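Local coordinates for protein protease 2A (Rhinovirus C, PDB 5X45) that probably acts as a chymotrypsin-like cysteine protease that cuts the viral polyprotein and, as in related enteroviruses, host translation factors, at residues H101-G109 with G119-N127; V71-I81 with I91-E99. All blocks are in the same frame, centred on the assembly; numbering follows the deposited sequence.

Contact 1 of 2, residues H101-G109 with G119-N127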
loop_
_atom_site.group_PDB
_atom_site.type_symbol
_atom_site.label_atom_id
_atom_site.label_comp_id
_atom_site.label_asym_id
_atom_site.label_seq_id
_atom_site.Cartn_x
_atom_site.Cartn_y
_atom_site.Cartn_z
ATOM N N HIS A 101 1.998 -8.157 -12.107
ATOM C CA HIS A 101 3.438 -8.189 -11.962
ATOM C C HIS A 101 3.920 -7.444 -10.715
ATOM O O HIS A 101 3.443 -6.346 -10.399
ATOM C CB HIS A 101 4.108 -7.591 -13.186
ATOM C CG HIS A 101 5.588 -7.485 -13.047
ATOM N ND1 HIS A 101 6.429 -8.568 -13.203
ATOM C CD2 HIS A 101 6.379 -6.435 -12.727
ATOM C CE1 HIS A 101 7.676 -8.180 -13.011
ATOM N NE2 HIS A 101 7.674 -6.893 -12.722
ATOM N N CYS A 102 4.864 -8.054 -10.003
ATOM C CA CYS A 102 5.460 -7.410 -8.842
ATOM C C CYS A 102 6.892 -7.890 -8.624
ATOM O O CYS A 102 7.172 -9.084 -8.651
ATOM C CB CYS A 102 4.613 -7.671 -7.599
ATOM S SG CYS A 102 5.167 -6.814 -6.113
ATOM N N GLU A 103 7.796 -6.944 -8.409
ATOM C CA GLU A 103 9.198 -7.248 -8.146
ATOM C C GLU A 103 9.635 -6.546 -6.871
ATOM O O GLU A 103 8.973 -5.609 -6.428
ATOM C CB GLU A 103 10.085 -6.786 -9.298
ATOM C CG GLU A 103 9.975 -7.576 -10.565
ATOM C CD GLU A 103 10.837 -6.969 -11.651
ATOM O OE1 GLU A 103 11.757 -6.195 -11.302
ATOM O OE2 GLU A 103 10.607 -7.263 -12.845
ATOM N N PRO A 104 10.764 -6.981 -6.286
ATOM C CA PRO A 104 11.347 -6.186 -5.203
ATOM C C PRO A 104 11.560 -4.738 -5.637
ATOM O O PRO A 104 12.099 -4.495 -6.714
ATOM C CB PRO A 104 12.680 -6.892 -4.932
ATOM C CG PRO A 104 12.416 -8.317 -5.302
ATOM C CD PRO A 104 11.460 -8.270 -6.466
ATOM N N GLY A 105 11.118 -3.790 -4.819
ATOM C CA GLY A 105 11.259 -2.387 -5.160
ATOM C C GLY A 105 9.954 -1.727 -5.567
ATOM O O GLY A 105 9.900 -0.511 -5.746
ATOM N N ASP A 106 8.905 -2.526 -5.730
ATOM C CA ASP A 106 7.611 -2.000 -6.159
ATOM C C ASP A 106 6.745 -1.567 -4.967
ATOM O O ASP A 106 5.669 -0.994 -5.155
ATOM C CB ASP A 106 6.860 -3.038 -7.011
ATOM C CG ASP A 106 7.519 -3.284 -8.373
ATOM O OD1 ASP A 106 8.438 -2.522 -8.754
ATOM O OD2 ASP A 106 7.119 -4.249 -9.065
ATOM N N CYS A 107 7.206 -1.849 -3.749
ATOM C CA CYS A 107 6.437 -1.516 -2.543
ATOM C C CYS A 107 6.145 -0.018 -2.438
ATOM O O CYS A 107 7.016 0.819 -2.684
ATOM C CB CYS A 107 7.168 -2.007 -1.286
ATOM S SG CYS A 107 7.449 -3.806 -1.254
ATOM N N GLY A 108 4.900 0.311 -2.102
ATOM C CA GLY A 108 4.490 1.697 -1.985
ATOM C C GLY A 108 3.661 2.175 -3.173
ATOM O O GLY A 108 2.978 3.199 -3.085
ATOM N N GLY A 109 3.746 1.450 -4.291
ATOM C CA GLY A 109 2.971 1.760 -5.477
ATOM C C GLY A 109 1.495 1.752 -5.139
ATOM O O GLY A 109 1.018 0.868 -4.424
ATOM N N GLY A 119 -5.094 1.402 -1.441
ATOM C CA GLY A 119 -4.021 0.490 -1.092
ATOM C C GLY A 119 -2.631 0.840 -1.581
ATOM O O GLY A 119 -2.445 1.763 -2.372
ATOM N N MET A 120 -1.650 0.098 -1.079
ATOM C CA MET A 120 -0.249 0.247 -1.469
ATOM C C MET A 120 0.384 -1.126 -1.601
ATOM O O MET A 120 0.135 -2.005 -0.775
ATOM C CB MET A 120 0.540 1.047 -0.435
ATOM C CG MET A 120 0.509 2.549 -0.584
ATOM S SD MET A 120 1.667 3.335 0.582
ATOM C CE MET A 120 1.080 2.675 2.144
ATOM N N ILE A 121 1.199 -1.323 -2.626
ATOM C CA ILE A 121 1.913 -2.587 -2.753
ATOM C C ILE A 121 2.782 -2.805 -1.522
ATOM O O ILE A 121 3.512 -1.904 -1.107
ATOM C CB ILE A 121 2.798 -2.632 -3.993
ATOM C CG1 ILE A 121 1.944 -2.528 -5.257
ATOM C CG2 ILE A 121 3.656 -3.899 -3.968
ATOM C CD1 ILE A 121 2.742 -2.598 -6.529
ATOM N N THR A 122 2.691 -3.992 -0.933
ATOM C CA THR A 122 3.449 -4.303 0.270
ATOM C C THR A 122 4.287 -5.565 0.092
ATOM O O THR A 122 5.267 -5.786 0.806
ATOM C CB THR A 122 2.509 -4.474 1.463
ATOM O OG1 THR A 122 3.268 -4.545 2.672
ATOM C CG2 THR A 122 1.657 -5.724 1.300
ATOM N N ALA A 123 3.887 -6.379 -0.876
ATOM C CA ALA A 123 4.552 -7.630 -1.200
ATOM C C ALA A 123 3.957 -8.176 -2.490
ATOM O O ALA A 123 2.890 -7.743 -2.915
ATOM C CB ALA A 123 4.394 -8.633 -0.075
ATOM N N GLY A 124 4.660 -9.103 -3.125
ATOM C CA GLY A 124 4.151 -9.775 -4.307
ATOM C C GLY A 124 5.161 -10.764 -4.858
ATOM O O GLY A 124 6.332 -10.723 -4.495
ATOM N N GLY A 125 4.734 -11.619 -5.778
ATOM C CA GLY A 125 5.646 -12.592 -6.349
ATOM C C GLY A 125 5.344 -12.961 -7.788
ATOM O O GLY A 125 5.280 -12.086 -8.656
ATOM N N ASP A 126 5.150 -14.252 -8.039
ATOM C CA ASP A 126 4.844 -14.771 -9.377
ATOM C C ASP A 126 3.396 -14.531 -9.814
ATOM O O ASP A 126 2.479 -15.288 -9.497
ATOM C CB ASP A 126 5.205 -16.251 -9.460
ATOM C CG ASP A 126 4.661 -17.051 -8.297
ATOM O OD1 ASP A 126 3.734 -16.579 -7.589
ATOM O OD2 ASP A 126 5.175 -18.171 -8.102
ATOM N N ASN A 127 3.240 -13.420 -10.527
ATOM C CA ASN A 127 1.983 -12.920 -11.069
ATOM C C ASN A 127 0.937 -12.735 -9.959
ATOM O O ASN A 127 -0.267 -12.923 -10.129
ATOM C CB ASN A 127 1.509 -13.867 -12.179
ATOM C CG ASN A 127 0.317 -13.336 -12.959
ATOM O OD1 ASN A 127 -0.397 -12.445 -12.521
ATOM N ND2 ASN A 127 0.142 -13.844 -14.160
#
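Ile121 turns its side chain toward the loop 101-109, and every atom of it lies within 4.0 Å of one carbonyl oxygen, Asp106 O. CB lies 3.5 Å from Asp106 O. From there CG1 passes beside Gly109 O, while CG2, the branch held anti to the backbone N because chi1 is -63°, reaches Cys102 SG at 3.9 Å. CD1, at the end of the extended chain, closes on the same Asp106 O and skirts Asp106 CB. The backbone of Ile121 is gripped from both ends: Gly108 N donates to Ile121 O at 2.8 Å, and Ile121 N donates to Gly109 O, in the carbonyl plane and also at 2.8 Å. Further along, Cys102 SG rests on Gly124 CA at 3.6 Å, a place where the strand has no side chain. Within the loop, Glu103 N binds Asp106 OD2 from above the carboxylate plane, bracing the first of two successive type II turns; Ser64 holds the same oxygen. Pro104 to Gly109 spell the PGDCGG signature of enterovirus 2A proteases, consistent with an active-site loop bearing the nucleophile. Strand 116-124 runs between 110-113 and 129-133 in the barrel, with a classic bulge where Thr122 and Ala123 face Ala130. Val129, Phe131 and, from strand 57-62, Tyr60 also pack on Ile121.

Contact 2 of 2, residues V71-I81 with I91-E99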
loop_
_atom_site.group_PDB
_atom_site.type_symbol
_atom_site.label_atom_id
_atom_site.label_comp_id
_atom_site.label_asym_id
_atom_site.label_seq_id
_atom_site.Cartn_x
_atom_site.Cartn_y
_atom_site.Cartn_z
ATOM N N VAL A 71 -6.432 -4.008 -12.354
ATOM C CA VAL A 71 -6.264 -5.152 -11.456
ATOM C C VAL A 71 -7.568 -5.452 -10.725
ATOM O O VAL A 71 -8.336 -4.535 -10.418
ATOM C CB VAL A 71 -5.111 -4.892 -10.437
ATOM C CG1 VAL A 71 -5.478 -3.781 -9.467
ATOM C CG2 VAL A 71 -4.728 -6.159 -9.696
ATOM N N GLU A 72 -7.842 -6.736 -10.496
ATOM C CA GLU A 72 -9.003 -7.165 -9.707
ATOM C C GLU A 72 -8.519 -7.899 -8.459
ATOM O O GLU A 72 -7.767 -8.863 -8.570
ATOM C CB GLU A 72 -9.916 -8.074 -10.532
ATOM C CG GLU A 72 -10.329 -7.479 -11.868
ATOM C CD GLU A 72 -9.280 -7.724 -12.952
ATOM O OE1 GLU A 72 -8.292 -8.437 -12.672
ATOM O OE2 GLU A 72 -9.424 -7.189 -14.073
ATOM N N CYS A 73 -8.925 -7.466 -7.270
ATOM C CA CYS A 73 -8.388 -8.111 -6.069
ATOM C C CYS A 73 -9.401 -8.878 -5.231
ATOM O O CYS A 73 -10.601 -8.635 -5.288
ATOM C CB CYS A 73 -7.717 -7.076 -5.169
ATOM S SG CYS A 73 -6.405 -6.190 -5.971
ATOM N N VAL A 74 -8.874 -9.798 -4.436
ATOM C CA VAL A 74 -9.628 -10.489 -3.408
ATOM C C VAL A 74 -9.062 -10.119 -2.033
ATOM O O VAL A 74 -7.849 -9.962 -1.884
ATOM C CB VAL A 74 -9.574 -12.008 -3.587
ATOM C CG1 VAL A 74 -10.597 -12.648 -2.675
ATOM C CG2 VAL A 74 -9.898 -12.372 -5.010
ATOM N N SER A 75 -9.940 -9.937 -1.049
ATOM C CA SER A 75 -9.524 -9.694 0.332
ATOM C C SER A 75 -9.061 -10.936 1.100
ATOM O O SER A 75 -9.662 -12.007 1.009
ATOM C CB SER A 75 -10.667 -9.052 1.118
ATOM O OG SER A 75 -10.916 -7.735 0.673
ATOM N N HIS A 76 -7.991 -10.765 1.870
ATOM C CA HIS A 76 -7.523 -11.773 2.812
ATOM C C HIS A 76 -7.349 -11.103 4.166
ATOM O O HIS A 76 -6.676 -10.079 4.271
ATOM C CB HIS A 76 -6.198 -12.401 2.380
ATOM C CG HIS A 76 -6.325 -13.377 1.269
ATOM N ND1 HIS A 76 -6.342 -13.006 -0.061
ATOM C CD2 HIS A 76 -6.492 -14.725 1.276
ATOM C CE1 HIS A 76 -6.477 -14.076 -0.820
ATOM N NE2 HIS A 76 -6.576 -15.134 -0.025
ATOM N N ASP A 77 -7.938 -11.684 5.199
ATOM C CA ASP A 77 -7.765 -11.182 6.557
ATOM C C ASP A 77 -6.292 -11.189 6.954
ATOM O O ASP A 77 -5.806 -10.248 7.568
ATOM C CB ASP A 77 -8.580 -12.010 7.549
ATOM C CG ASP A 77 -10.033 -11.556 7.635
ATOM O OD1 ASP A 77 -10.386 -10.542 6.990
ATOM O OD2 ASP A 77 -10.824 -12.212 8.352
ATOM N N TRP A 78 -5.574 -12.238 6.574
ATOM C CA TRP A 78 -4.143 -12.264 6.801
ATOM C C TRP A 78 -3.435 -13.082 5.747
ATOM O O TRP A 78 -4.056 -13.898 5.071
ATOM C CB TRP A 78 -3.819 -12.791 8.211
ATOM C CG TRP A 78 -4.372 -14.160 8.560
ATOM C CD1 TRP A 78 -5.549 -14.421 9.181
ATOM C CD2 TRP A 78 -3.746 -15.432 8.333
ATOM N NE1 TRP A 78 -5.713 -15.772 9.342
ATOM C CE2 TRP A 78 -4.618 -16.420 8.838
ATOM C CE3 TRP A 78 -2.543 -15.833 7.739
ATOM C CZ2 TRP A 78 -4.327 -17.786 8.776
ATOM C CZ3 TRP A 78 -2.254 -17.188 7.675
ATOM C CH2 TRP A 78 -3.147 -18.151 8.191
ATOM N N TYR A 79 -2.129 -12.868 5.628
ATOM C CA TYR A 79 -1.351 -13.439 4.541
ATOM C C TYR A 79 0.096 -13.638 4.962
ATOM O O TYR A 79 0.660 -12.789 5.657
ATOM C CB TYR A 79 -1.433 -12.497 3.334
ATOM C CG TYR A 79 -1.093 -13.065 1.980
ATOM C CD1 TYR A 79 -1.952 -13.950 1.337
ATOM C CD2 TYR A 79 0.062 -12.666 1.311
ATOM C CE1 TYR A 79 -1.647 -14.456 0.080
ATOM C CE2 TYR A 79 0.372 -13.156 0.055
ATOM C CZ TYR A 79 -0.485 -14.050 -0.554
ATOM O OH TYR A 79 -0.180 -14.540 -1.801
ATOM N N GLU A 80 0.695 -14.751 4.539
ATOM C CA GLU A 80 2.100 -15.039 4.844
ATOM C C GLU A 80 3.020 -14.333 3.852
ATOM O O GLU A 80 2.994 -14.622 2.654
ATOM C CB GLU A 80 2.366 -16.544 4.816
ATOM C CG GLU A 80 3.771 -16.959 5.242
ATOM C CD GLU A 80 3.830 -18.391 5.778
ATOM O OE1 GLU A 80 4.658 -19.177 5.274
ATOM O OE2 GLU A 80 3.058 -18.737 6.697
ATOM N N ILE A 81 3.827 -13.405 4.355
ATOM C CA ILE A 81 4.823 -12.735 3.532
ATOM C C ILE A 81 6.149 -13.468 3.650
ATOM O O ILE A 81 6.634 -13.712 4.764
ATOM C CB ILE A 81 5.030 -11.264 3.939
ATOM C CG1 ILE A 81 3.691 -10.540 4.124
ATOM C CG2 ILE A 81 5.918 -10.556 2.919
ATOM C CD1 ILE A 81 2.839 -10.487 2.887
ATOM N N ILE A 91 3.535 -12.769 9.223
ATOM C CA ILE A 91 2.134 -12.599 8.840
ATOM C C ILE A 91 1.771 -11.118 8.751
ATOM O O ILE A 91 2.146 -10.330 9.612
ATOM C CB ILE A 91 1.173 -13.284 9.839
ATOM C CG1 ILE A 91 1.468 -14.786 9.966
ATOM C CG2 ILE A 91 -0.276 -13.034 9.441
ATOM C CD1 ILE A 91 1.630 -15.517 8.668
ATOM N N GLN A 92 1.034 -10.749 7.707
ATOM C CA GLN A 92 0.464 -9.414 7.607
ATOM C C GLN A 92 -1.062 -9.500 7.535
ATOM O O GLN A 92 -1.616 -10.549 7.224
ATOM C CB GLN A 92 1.036 -8.663 6.397
ATOM C CG GLN A 92 2.427 -8.083 6.655
ATOM C CD GLN A 92 2.887 -7.097 5.590
ATOM O OE1 GLN A 92 2.076 -6.453 4.922
ATOM N NE2 GLN A 92 4.200 -6.958 5.445
ATOM N N TYR A 93 -1.729 -8.401 7.872
ATOM C CA TYR A 93 -3.190 -8.369 7.967
ATOM C C TYR A 93 -3.822 -7.402 6.966
ATOM O O TYR A 93 -3.167 -6.469 6.488
ATOM C CB TYR A 93 -3.615 -8.012 9.395
ATOM C CG TYR A 93 -3.210 -9.070 10.395
ATOM C CD1 TYR A 93 -4.023 -10.177 10.633
ATOM C CD2 TYR A 93 -1.997 -8.994 11.066
ATOM C CE1 TYR A 93 -3.647 -11.168 11.537
ATOM C CE2 TYR A 93 -1.613 -9.975 11.964
ATOM C CZ TYR A 93 -2.444 -11.057 12.197
ATOM O OH TYR A 93 -2.067 -12.035 13.089
ATOM N N ASN A 94 -5.090 -7.652 6.640
ATOM C CA ASN A 94 -5.859 -6.806 5.726
ATOM C C ASN A 94 -5.202 -6.606 4.365
ATOM O O ASN A 94 -4.773 -5.505 4.015
ATOM C CB ASN A 94 -6.149 -5.445 6.375
ATOM C CG ASN A 94 -6.991 -5.573 7.641
ATOM O OD1 ASN A 94 -6.542 -5.249 8.740
ATOM N ND2 ASN A 94 -8.220 -6.046 7.485
ATOM N N LEU A 95 -5.130 -7.684 3.595
ATOM C CA LEU A 95 -4.523 -7.604 2.282
ATOM C C LEU A 95 -5.534 -7.719 1.159
ATOM O O LEU A 95 -6.542 -8.424 1.265
ATOM C CB LEU A 95 -3.447 -8.676 2.124
ATOM C CG LEU A 95 -2.254 -8.290 2.993
ATOM C CD1 LEU A 95 -2.172 -9.199 4.205
ATOM C CD2 LEU A 95 -0.950 -8.251 2.204
ATOM N N LEU A 96 -5.234 -7.013 0.077
ATOM C CA LEU A 96 -5.887 -7.229 -1.199
ATOM C C LEU A 96 -4.923 -7.978 -2.108
ATOM O O LEU A 96 -3.764 -7.592 -2.231
ATOM C CB LEU A 96 -6.307 -5.901 -1.815
ATOM C CG LEU A 96 -7.282 -5.106 -0.949
ATOM C CD1 LEU A 96 -7.156 -3.623 -1.254
ATOM C CD2 LEU A 96 -8.705 -5.597 -1.179
ATOM N N ILE A 97 -5.364 -9.090 -2.679
ATOM C CA ILE A 97 -4.476 -9.859 -3.546
ATOM C C ILE A 97 -5.028 -9.979 -4.955
ATOM O O ILE A 97 -6.166 -10.414 -5.145
ATOM C CB ILE A 97 -4.224 -11.282 -3.020
ATOM C CG1 ILE A 97 -3.922 -11.283 -1.517
ATOM C CG2 ILE A 97 -3.119 -11.947 -3.836
ATOM C CD1 ILE A 97 -2.511 -10.933 -1.170
ATOM N N GLY A 98 -4.213 -9.613 -5.940
ATOM C CA GLY A 98 -4.629 -9.702 -7.323
ATOM C C GLY A 98 -3.532 -10.280 -8.191
ATOM O O GLY A 98 -2.371 -10.321 -7.793
ATOM N N GLU A 99 -3.899 -10.712 -9.393
ATOM C CA GLU A 99 -2.908 -11.155 -10.354
ATOM C C GLU A 99 -2.295 -9.922 -10.980
ATOM O O GLU A 99 -2.992 -8.988 -11.366
ATOM C CB GLU A 99 -3.497 -12.072 -11.437
ATOM C CG GLU A 99 -4.817 -12.767 -11.093
ATOM C CD GLU A 99 -5.383 -13.552 -12.274
ATOM O OE1 GLU A 99 -6.506 -13.254 -12.739
ATOM O OE2 GLU A 99 -4.672 -14.462 -12.760
HETATM O O HOH W 1 -5.830 -8.781 -11.854
#
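Ile97 sets its CD1 over the centre of the Tyr79 ring, 3.6 Å from the centroid and only 6° off the ring normal, a CH-pi contact of textbook form. The two side chains reach for each other: Tyr79 swings CG anti to its own nitrogen (chi1 -161°), and the bent chain of Ile97 brings its methyl over the ring. His76 crosses Ile97 at about a right angle, its ND1 3.3 Å from Ile97 CG1. Leu95 CD1 continues the same face, 3.5 Å from Tyr79 CB. On the other face of the shorter sheet, Trp78 CB touches Tyr93 CD1, at 3.6 Å, and also Ile91 CG2, a methyl that sits over the rim of one face of the Tyr93 ring.

Paired backbone bonds link Val74 with Ile97, His76 with Leu95 and Tyr79 with Gln92, all antiparallel. Both chains turn a corner, at Asp77 and at Asn94, and there Asn94 N binds Asp77 O at 2.8 Å from above the carbonyl plane. Near the far end a water donates both to Glu72 OE1, at 2.6 Å, and to Glu99 O. Toward the hairpin tip, Glu80 makes a salt bridge with Lys89, and Gln92 NE2 binds His90. One long hairpin thus bends into two sheets: strands 67-76 and 95-98 are neighbours in the six-stranded barrel, while 78-81 and 90-93 leave it as a two-stranded arm, a plan in keeping with the C-terminal barrel of chymotrypsin-like viral proteases.

Read from the N terminus, the chain completes the bent hairpin of contact 2 first, 71-81 returning as 91-99 after a short excursion. Contact 1 opens only two residues later: loop 101-109 leaves the barrel, strand 110-113 and the start of 116-124 intervene, and 119-127 comes back alongside the loop. The contacts are therefore in series, neither nested nor crossed, yet they meet in space. Thr122 OG1 probably hydrogen-bonds Gln92 OE1 at 3.2 Å, Thr122 CG2 packs on Leu95 CD2, and Ala123 packs on Ile81. Between them, the two-stranded arm, the barrel and the signature-bearing loop are joined through strand 116-124.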